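Local atomic coordinates of DegQ (Legionella pneumophila, PDB entry 4YO1), a protein that probably acts as a periplasmic serine endopeptidase of the HtrA family, with a trypsin-like protease domain followed by PDZ domains. Residues D301-N307 and A330-R336. The protein carries 1 engineered substitution. Residues are numbered along the deposited sequence; the frame is centred on the assembly and turned at random.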
loop_
_atom_site.group_PDB
_atom_site.type_symbol
_atom_site.label_atom_id
_atom_site.label_comp_id
_atom_site.label_asym_id
_atom_site.label_seq_id
_atom_site.Cartn_x
_atom_site.Cartn_y
_atom_site.Cartn_z
ATOM N N ASP A 301 8.670 43.038 14.785
ATOM C CA ASP A 301 8.121 44.260 14.214
ATOM C C ASP A 301 6.640 44.429 14.557
ATOM O O ASP A 301 6.005 43.530 15.117
ATOM C CB ASP A 301 8.323 44.292 12.701
ATOM C CG ASP A 301 9.783 44.398 12.315
ATOM O OD1 ASP A 301 10.633 44.497 13.228
ATOM O OD2 ASP A 301 10.084 44.386 11.098
ATOM N N VAL A 302 6.099 45.596 14.228
ATOM C CA VAL A 302 4.723 45.924 14.555
ATOM C C VAL A 302 4.063 46.639 13.392
ATOM O O VAL A 302 4.433 47.763 13.058
ATOM C CB VAL A 302 4.647 46.837 15.791
ATOM C CG1 VAL A 302 3.211 47.254 16.059
ATOM C CG2 VAL A 302 5.239 46.141 17.005
ATOM N N ILE A 303 3.084 45.989 12.776
ATOM C CA ILE A 303 2.331 46.625 11.703
ATOM C C ILE A 303 1.262 47.553 12.263
ATOM O O ILE A 303 0.531 47.190 13.179
ATOM C CB ILE A 303 1.675 45.597 10.772
ATOM C CG1 ILE A 303 2.743 44.753 10.078
ATOM C CG2 ILE A 303 0.809 46.286 9.728
ATOM C CD1 ILE A 303 2.911 43.400 10.687
ATOM N N VAL A 304 1.187 48.757 11.715
ATOM C CA VAL A 304 0.189 49.716 12.150
ATOM C C VAL A 304 -0.705 50.101 10.976
ATOM O O VAL A 304 -1.819 50.589 11.166
ATOM C CB VAL A 304 0.853 50.962 12.757
ATOM C CG1 VAL A 304 -0.198 51.894 13.365
ATOM C CG2 VAL A 304 1.871 50.550 13.811
ATOM N N GLN A 305 -0.216 49.866 9.762
ATOM C CA GLN A 305 -0.986 50.180 8.573
ATOM C C GLN A 305 -0.576 49.299 7.401
ATOM O O GLN A 305 0.609 49.137 7.119
ATOM C CB GLN A 305 -0.810 51.655 8.210
ATOM C CG GLN A 305 -1.913 52.225 7.323
ATOM C CD GLN A 305 -1.674 53.679 6.943
ATOM O OE1 GLN A 305 -1.548 54.549 7.804
ATOM N NE2 GLN A 305 -1.603 53.944 5.644
ATOM N N ILE A 306 -1.568 48.712 6.741
ATOM C CA ILE A 306 -1.355 48.008 5.481
ATOM C C ILE A 306 -2.076 48.814 4.417
ATOM O O ILE A 306 -3.301 48.920 4.441
ATOM C CB ILE A 306 -1.951 46.590 5.495
ATOM C CG1 ILE A 306 -1.186 45.685 6.456
ATOM C CG2 ILE A 306 -1.923 45.991 4.109
ATOM C CD1 ILE A 306 -1.661 44.246 6.442
ATOM N N ASN A 307 -1.310 49.383 3.492
ATOM C CA ASN A 307 -1.839 50.314 2.500
ATOM C C ASN A 307 -2.474 51.525 3.171
ATOM O O ASN A 307 -1.912 52.080 4.116
ATOM C CB ASN A 307 -2.833 49.627 1.557
ATOM C CG ASN A 307 -2.203 48.499 0.765
ATOM O OD1 ASN A 307 -1.041 48.579 0.368
ATOM N ND2 ASN A 307 -2.969 47.439 0.535
ATOM N N ALA A 330 1.873 45.846 -1.904
ATOM C CA ALA A 330 1.225 46.279 -0.671
ATOM C C ALA A 330 2.192 47.067 0.210
ATOM O O ALA A 330 3.221 46.547 0.640
ATOM C CB ALA A 330 0.665 45.083 0.082
ATOM N N LYS A 331 1.858 48.330 0.465
ATOM C CA LYS A 331 2.675 49.187 1.316
ATOM C C LYS A 331 2.278 49.037 2.777
ATOM O O LYS A 331 1.213 49.490 3.186
ATOM C CB LYS A 331 2.531 50.654 0.901
ATOM C CG LYS A 331 3.404 51.070 -0.274
ATOM C CD LYS A 331 3.324 52.576 -0.511
ATOM C CE LYS A 331 4.406 53.052 -1.472
ATOM N NZ LYS A 331 5.784 52.848 -0.927
ATOM N N ILE A 332 3.137 48.413 3.570
ATOM C CA ILE A 332 2.807 48.186 4.966
ATOM C C ILE A 332 3.724 48.915 5.945
ATOM O O ILE A 332 4.907 48.603 6.083
ATOM C CB ILE A 332 2.696 46.677 5.297
ATOM C CG1 ILE A 332 4.029 45.959 5.136
ATOM C CG2 ILE A 332 1.694 46.014 4.378
ATOM C CD1 ILE A 332 3.940 44.500 5.460
ATOM N N LYS A 333 3.161 49.912 6.613
ATOM C CA LYS A 333 3.872 50.597 7.677
ATOM C C LYS A 333 4.170 49.616 8.802
ATOM O O LYS A 333 3.292 48.882 9.254
ATOM C CB LYS A 333 3.052 51.775 8.209
ATOM C CG LYS A 333 3.340 53.114 7.540
ATOM C CD LYS A 333 2.484 54.223 8.148
ATOM C CE LYS A 333 2.924 55.601 7.677
ATOM N NZ LYS A 333 2.193 56.696 8.378
ATOM N N ILE A 334 5.423 49.596 9.233
ATOM C CA ILE A 334 5.823 48.799 10.379
ATOM C C ILE A 334 6.520 49.715 11.364
ATOM O O ILE A 334 6.716 50.898 11.093
ATOM C CB ILE A 334 6.801 47.681 9.991
ATOM C CG1 ILE A 334 8.176 48.271 9.664
ATOM C CG2 ILE A 334 6.255 46.878 8.820
ATOM C CD1 ILE A 334 9.200 47.248 9.256
ATOM N N LEU A 335 6.896 49.169 12.509
ATOM C CA LEU A 335 7.565 49.959 13.520
ATOM C C LEU A 335 8.547 49.075 14.272
ATOM O O LEU A 335 8.195 48.407 15.243
ATOM C CB LEU A 335 6.543 50.591 14.461
ATOM C CG LEU A 335 6.872 51.997 14.966
ATOM C CD1 LEU A 335 5.690 52.611 15.673
ATOM C CD2 LEU A 335 8.047 51.950 15.899
ATOM N N ARG A 336 9.788 49.084 13.798
ATOM C CA ARG A 336 10.862 48.280 14.362
ATOM C C ARG A 336 11.772 49.147 15.219
ATOM O O ARG A 336 12.410 50.061 14.705
ATOM C CB ARG A 336 11.673 47.653 13.229
ATOM C CG ARG A 336 12.858 46.819 13.674
ATOM C CD ARG A 336 13.588 46.239 12.469
ATOM N NE ARG A 336 12.690 45.487 11.595
ATOM C CZ ARG A 336 12.702 45.554 10.266
ATOM N NH1 ARG A 336 13.571 46.342 9.649
ATOM N NH2 ARG A 336 11.846 44.832 9.553
#
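The guanidinium of R336 turns its edge to the carboxylate of D301, the two planes 37° apart. R336 NE gives a hydrogen bond to D301 OD1 (2.8 Å), met on its syn side and nearly in the guanidinium plane; R336 NH2 faces D301 OD2 to complete the salt bridge, modelled too short for its length to be trusted. A bend at chi3 (-54°) brings the arginine tip back to D301. G296 O and K298 N give NH2 and OD2, respectively, a further hydrogen-bond partner each.

At the other end, N307 grips the backbone of K331 twice: its N bonds to K331 O, while its amide OD1 takes K331 N at 2.9 Å, tilted somewhat out of the amide plane. Between these ends V304 interrupts the strand as an extra residue between the I303–I334 and Q305–K333 pairings, consistent with a beta bulge, with V304 N bonded to K333 O (3.2 Å). Beyond this interruption, I306 and I332 lie side by side, CG1 of I306 on CG2 of I332 at 3.6 Å, and I306 also reaches V317 and T320 of helix 315-322. Q305 and K333 run alongside each other on the opposite face. This interrupted antiparallel strand pair against a helix belongs to the PDZ domain's beta-sandwich fold.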